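Local coordinates for glutamate racemase (Francisella tularensis subsp. tularensis, PDB 3OUT), which belongs to the Asp/Glu/hydantoin racemase family, built from two alpha/beta domains, each around a parallel sheet, with D-glutamic acid bound between them, at residues I54-A59 against I83-V88; N78-I83 against T119-S125. One frame throughout, in Å; residues are numbered along the deposited sequence.

Contact 1. Residues I54-A59 against I83-V88; sequences IQKFAA and IAKDIV
Gln55 sets off with CG beside its own backbone N (chi1 -66°) and runs extended beyond it, a course that carries its amide across to the carbonyl of Ile83. Gln55 NE2 donates to Ile83 O over 2.9 Å, nearly straight at 171° and with the acceptor in the amide plane. The acceptor lies where helix 78-92 is kinked: the N of Ile87 makes no bond to the turn before it, and the glutamine amide takes up the carbonyl instead. The Ile87 side chain crosses the glutamine at about a right angle, with CG1 3.8 Å from Gln55 CD.

Apolar contacts fill the rest. The Ile54 and Ile83 side chains also cross almost perpendicularly, their CD1 atoms 3.7 Å apart. Ala58 CB and Ala84 CB approach to 3.5 Å, tighter than usual for two methyls, and Ala59 CB rests 3.8 Å from Ile87 CG2. The axes of the two segments come within 8.9 Å and cross at -38°, with the alanines at the interface. Beyond the interface, Ser264 and Ser267 of a second subunit pack on Gln55 and Ile87, while Phe13 of strand 10-14 touches both Ala58 and Val88, joining the helix pair to the six-stranded sheet.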
loop_
_atom_site.group_PDB
_atom_site.type_symbol
_atom_site.label_atom_id
_atom_site.label_comp_id
_atom_site.label_asym_id
_atom_site.label_seq_id
_atom_site.Cartn_x
_atom_site.Cartn_y
_atom_site.Cartn_z
ATOM N N ILE B 54 7.543 9.069 0.788
ATOM C CA ILE B 54 8.805 8.341 0.773
ATOM C C ILE B 54 9.112 7.812 2.159
ATOM O O ILE B 54 9.523 6.647 2.285
ATOM C CB ILE B 54 9.974 9.168 0.207
ATOM C CG1 ILE B 54 9.728 9.439 -1.303
ATOM C CG2 ILE B 54 11.303 8.437 0.473
ATOM C CD1 ILE B 54 10.556 10.581 -1.872
ATOM N N GLN B 55 8.896 8.620 3.200
ATOM C CA GLN B 55 9.097 8.140 4.568
ATOM C C GLN B 55 8.171 6.987 4.952
ATOM O O GLN B 55 8.612 6.058 5.612
ATOM C CB GLN B 55 8.986 9.262 5.607
ATOM C CG GLN B 55 10.089 10.267 5.483
ATOM C CD GLN B 55 10.193 11.235 6.653
ATOM O OE1 GLN B 55 9.291 11.369 7.474
ATOM N NE2 GLN B 55 11.363 11.854 6.785
ATOM N N LYS B 56 6.890 7.072 4.582
ATOM C CA LYS B 56 5.925 6.022 4.829
ATOM C C LYS B 56 6.392 4.712 4.201
ATOM O O LYS B 56 6.445 3.677 4.882
ATOM C CB LYS B 56 4.545 6.420 4.266
ATOM C CG LYS B 56 3.514 5.335 4.522
ATOM C CD LYS B 56 2.179 5.661 3.864
ATOM C CE LYS B 56 1.109 4.577 4.176
ATOM N NZ LYS B 56 0.541 4.712 5.597
ATOM N N PHE B 57 6.798 4.762 2.922
ATOM C CA PHE B 57 7.219 3.571 2.197
ATOM C C PHE B 57 8.473 2.984 2.819
ATOM O O PHE B 57 8.585 1.741 3.053
ATOM C CB PHE B 57 7.522 3.933 0.742
ATOM C CG PHE B 57 6.334 4.244 -0.106
ATOM C CD1 PHE B 57 5.042 4.066 0.319
ATOM C CD2 PHE B 57 6.580 4.730 -1.396
ATOM C CE1 PHE B 57 3.993 4.351 -0.539
ATOM C CE2 PHE B 57 5.551 5.015 -2.246
ATOM C CZ PHE B 57 4.269 4.814 -1.803
ATOM N N ALA B 58 9.440 3.848 3.156
ATOM C CA ALA B 58 10.725 3.368 3.716
ATOM C C ALA B 58 10.547 2.717 5.079
ATOM O O ALA B 58 11.244 1.737 5.370
ATOM C CB ALA B 58 11.735 4.526 3.853
ATOM N N ALA B 59 9.607 3.213 5.890
ATOM C CA ALA B 59 9.362 2.570 7.192
ATOM C C ALA B 59 8.885 1.122 6.993
ATOM O O ALA B 59 9.291 0.235 7.711
ATOM C CB ALA B 59 8.400 3.381 8.064
ATOM N N ILE B 83 15.960 11.334 2.315
ATOM C CA ILE B 83 14.685 11.704 2.926
ATOM C C ILE B 83 14.292 10.865 4.124
ATOM O O ILE B 83 13.609 11.386 5.013
ATOM C CB ILE B 83 13.561 11.725 1.842
ATOM C CG1 ILE B 83 13.808 12.924 0.924
ATOM C CG2 ILE B 83 12.141 11.696 2.438
ATOM C CD1 ILE B 83 13.182 12.819 -0.492
ATOM N N ALA B 84 14.733 9.603 4.167
ATOM C CA ALA B 84 14.275 8.631 5.161
ATOM C C ALA B 84 15.350 7.922 5.921
ATOM O O ALA B 84 15.056 6.957 6.641
ATOM C CB ALA B 84 13.309 7.585 4.478
ATOM N N LYS B 85 16.604 8.406 5.867
ATOM C CA LYS B 85 17.674 7.720 6.571
ATOM C C LYS B 85 17.368 7.599 8.046
ATOM O O LYS B 85 17.586 6.548 8.631
ATOM C CB LYS B 85 19.014 8.446 6.379
ATOM C CG LYS B 85 20.231 7.725 6.952
ATOM C CD LYS B 85 21.517 8.488 6.629
ATOM C CE LYS B 85 21.621 9.845 7.300
ATOM N NZ LYS B 85 23.044 10.364 7.243
ATOM N N ASP B 86 16.889 8.672 8.681
ATOM C CA ASP B 86 16.648 8.626 10.112
ATOM C C ASP B 86 15.492 7.702 10.492
ATOM O O ASP B 86 15.579 7.021 11.507
ATOM C CB ASP B 86 16.412 10.042 10.657
ATOM C CG ASP B 86 17.700 10.884 10.691
ATOM O OD1 ASP B 86 18.830 10.357 10.500
ATOM O OD2 ASP B 86 17.569 12.101 10.911
ATOM N N ILE B 87 14.433 7.694 9.679
ATOM C CA ILE B 87 13.304 6.768 9.828
ATOM C C ILE B 87 13.838 5.338 9.835
ATOM O O ILE B 87 13.480 4.527 10.691
ATOM C CB ILE B 87 12.307 6.922 8.625
ATOM C CG1 ILE B 87 11.538 8.286 8.684
ATOM C CG2 ILE B 87 11.334 5.734 8.538
ATOM C CD1 ILE B 87 10.515 8.333 9.752
ATOM N N VAL B 88 14.725 5.032 8.885
ATOM C CA VAL B 88 15.283 3.660 8.759
ATOM C C VAL B 88 16.190 3.304 9.945
ATOM O O VAL B 88 16.075 2.221 10.508
ATOM C CB VAL B 88 16.036 3.444 7.414
ATOM C CG1 VAL B 88 16.701 2.033 7.351
ATOM C CG2 VAL B 88 15.067 3.636 6.229
#

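Contact 2. Residues N78-I83 against T119-S125; sequences NTISAI and TPATINS. With DGL (D-glutamic acid), chain E.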
loop_
_atom_site.group_PDB
_atom_site.type_symbol
_atom_site.label_atom_id
_atom_site.label_comp_id
_atom_site.label_asym_id
_atom_site.label_seq_id
_atom_site.Cartn_x
_atom_site.Cartn_y
_atom_site.Cartn_z
ATOM N N ASN B 78 19.580 6.776 -3.379
ATOM C CA ASN B 78 19.867 8.120 -2.944
ATOM C C ASN B 78 18.631 8.865 -2.439
ATOM O O ASN B 78 18.720 9.704 -1.542
ATOM C CB ASN B 78 20.494 8.950 -4.069
ATOM C CG ASN B 78 21.904 8.521 -4.422
ATOM O OD1 ASN B 78 22.908 9.113 -3.937
ATOM N ND2 ASN B 78 22.006 7.522 -5.299
ATOM N N THR B 79 17.480 8.555 -3.014
ATOM C CA THR B 79 16.225 9.231 -2.683
ATOM C C THR B 79 15.800 8.814 -1.271
ATOM O O THR B 79 15.511 9.662 -0.442
ATOM C CB THR B 79 15.092 8.935 -3.740
ATOM O OG1 THR B 79 15.539 9.328 -5.041
ATOM C CG2 THR B 79 13.796 9.619 -3.343
ATOM N N ILE B 80 15.820 7.517 -0.968
ATOM C CA ILE B 80 15.554 7.055 0.413
ATOM C C ILE B 80 16.614 7.591 1.384
ATOM O O ILE B 80 16.280 8.069 2.464
ATOM C CB ILE B 80 15.480 5.511 0.484
ATOM C CG1 ILE B 80 14.324 4.999 -0.382
ATOM C CG2 ILE B 80 15.287 5.026 1.955
ATOM C CD1 ILE B 80 14.288 3.443 -0.561
ATOM N N SER B 81 17.880 7.548 0.986
ATOM C CA SER B 81 18.940 8.099 1.873
ATOM C C SER B 81 18.745 9.578 2.201
ATOM O O SER B 81 19.022 10.030 3.309
ATOM C CB SER B 81 20.300 7.942 1.209
ATOM O OG SER B 81 20.662 6.548 1.025
ATOM N N ALA B 82 18.341 10.348 1.213
ATOM C CA ALA B 82 18.135 11.773 1.365
ATOM C C ALA B 82 17.022 12.136 2.350
ATOM O O ALA B 82 17.085 13.147 3.080
ATOM C CB ALA B 82 17.769 12.380 0.007
ATOM N N ILE B 83 15.960 11.334 2.315
ATOM C CA ILE B 83 14.685 11.704 2.926
ATOM C C ILE B 83 14.292 10.865 4.124
ATOM O O ILE B 83 13.609 11.386 5.013
ATOM C CB ILE B 83 13.561 11.725 1.842
ATOM C CG1 ILE B 83 13.808 12.924 0.924
ATOM C CG2 ILE B 83 12.141 11.696 2.438
ATOM C CD1 ILE B 83 13.182 12.819 -0.492
ATOM N N THR B 119 17.544 12.740 -8.461
ATOM C CA THR B 119 16.097 12.851 -8.667
ATOM C C THR B 119 15.548 14.161 -8.112
ATOM O O THR B 119 16.146 14.798 -7.229
ATOM C CB THR B 119 15.314 11.726 -7.992
ATOM O OG1 THR B 119 15.496 11.831 -6.567
ATOM C CG2 THR B 119 15.703 10.320 -8.472
ATOM N N PRO B 120 14.385 14.571 -8.616
ATOM C CA PRO B 120 13.746 15.760 -8.026
ATOM C C PRO B 120 13.593 15.680 -6.512
ATOM O O PRO B 120 13.899 16.662 -5.813
ATOM C CB PRO B 120 12.395 15.819 -8.787
ATOM C CG PRO B 120 12.702 15.233 -10.077
ATOM C CD PRO B 120 13.611 14.069 -9.764
ATOM N N ALA B 121 13.139 14.538 -5.973
ATOM C CA ALA B 121 13.017 14.388 -4.515
ATOM C C ALA B 121 14.347 14.594 -3.803
ATOM O O ALA B 121 14.412 15.303 -2.810
ATOM C CB ALA B 121 12.391 13.054 -4.123
ATOM N N THR B 122 15.418 14.008 -4.334
ATOM C CA THR B 122 16.702 14.129 -3.687
ATOM C C THR B 122 17.157 15.569 -3.686
ATOM O O THR B 122 17.666 16.050 -2.683
ATOM C CB THR B 122 17.738 13.188 -4.354
ATOM O OG1 THR B 122 17.314 11.832 -4.167
ATOM C CG2 THR B 122 19.197 13.397 -3.831
ATOM N N ILE B 123 17.093 16.232 -4.840
ATOM C CA ILE B 123 17.640 17.589 -4.939
ATOM C C ILE B 123 16.763 18.534 -4.092
ATOM O O ILE B 123 17.283 19.334 -3.305
ATOM C CB ILE B 123 17.710 18.085 -6.393
ATOM C CG1 ILE B 123 18.683 17.253 -7.219
ATOM C CG2 ILE B 123 18.087 19.595 -6.414
ATOM C CD1 ILE B 123 20.127 17.260 -6.731
ATOM N N ASN B 124 15.431 18.399 -4.190
ATOM C CA ASN B 124 14.525 19.252 -3.423
ATOM C C ASN B 124 14.648 19.037 -1.919
ATOM O O ASN B 124 14.409 19.953 -1.151
ATOM C CB ASN B 124 13.062 19.059 -3.833
ATOM C CG ASN B 124 12.781 19.536 -5.226
ATOM O OD1 ASN B 124 13.502 20.353 -5.776
ATOM N ND2 ASN B 124 11.728 18.991 -5.822
ATOM N N SER B 125 15.092 17.857 -1.487
ATOM C CA SER B 125 15.318 17.597 -0.080
ATOM C C SER B 125 16.526 18.362 0.460
ATOM O O SER B 125 16.662 18.532 1.672
ATOM C CB SER B 125 15.544 16.125 0.182
ATOM O OG SER B 125 16.872 15.765 -0.107
HETATM N N DGL E . 14.955 4.042 -8.009
HETATM C CA DGL E . 14.878 5.524 -8.261
HETATM C C DGL E . 13.467 6.014 -8.099
HETATM O O DGL E . 12.646 5.302 -7.478
HETATM C CB DGL E . 15.734 6.358 -7.315
HETATM C CG DGL E . 17.210 5.941 -7.228
HETATM C CD DGL E . 18.108 6.926 -6.506
HETATM O OE1 DGL E . 17.665 8.046 -6.188
HETATM O OE2 DGL E . 19.301 6.568 -6.297
HETATM O OXT DGL E . 13.143 7.152 -8.517
#
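The Thr79 side chain overlaps that of Thr119, the two crossing at about a right angle, and their hydroxyls form the first link of a chain that ends on the ligand. Thr119 OG1 donates to Thr79 OG1 over 2.9 Å, and Thr79 OG1 in turn donates to OE1 of D-glutamic acid at 2.7 Å. Thr119 can do this because chi1 of 64° places OG1 between its backbone N and carbonyl carbon, facing the start of the next helix; there it also accepts from Thr122 N (3.1 Å), the capping bond of an N-cap. The same hydroxyl caps the helix and probably helps orient Thr79; Thr119 also lines the pocket itself, its CG2 lying near OE1.

Asn78 grips the other oxygen twice, its backbone N 2.9 Å and its ND2 3.0 Å from ligand OE2. Its OD1 is hydrogen-bonded to Tyr128 OH, which should hold the amide in this rotation. A weak bond from Thr79 N to OE1 adds to the set, so the side-chain carboxylate of the ligand (OE1, OE2) faces the first turn of helix 78-92, whose dipole probably helps stabilise its charge.

Each helix follows a strand of a different parallel sheet: helix 78-92 comes after strand 72-75 of the six-stranded sheet, helix 120-125 after strand 113-118 of the four-stranded one. The contact therefore spans the two alpha/beta domains, the helices running side by side at 27°.

Farther from the ligand the packing is mostly by aliphatic groups. Ile83 lays CD1 against Ala121 CB at 3.7 Å, and its CG1 meets the CB of Ser125. Ser125 OG, which lies over the methyl of Ala82, donates to Thr122 O at 2.7 Å, tilted from the carbonyl plane, and is also hydrogen-bonded to Ala127 N.

How the contacts relate
Along the chain, contact 1 closes first: from helix 51-67 the chain passes through strand 72-75 into helix 78-92, whose middle returns to lie beside residues 54-59. Contact 2 starts from the beginning of that same helix and closes a longer loop, through strands 97-99 and 113-118, at residues 119-125. The two loops cross, since their segments alternate, and Ile83 belongs to both. Helix 78-92 is thus the shared element, held against a helix of its own, six-stranded domain by contact 1 and against helix 120-125 of the four-stranded domain by contact 2. The two contacts also touch directly: Ile54 CD1 packs 3.7 Å from Thr79 CG2 and reaches Ala121 CB as well.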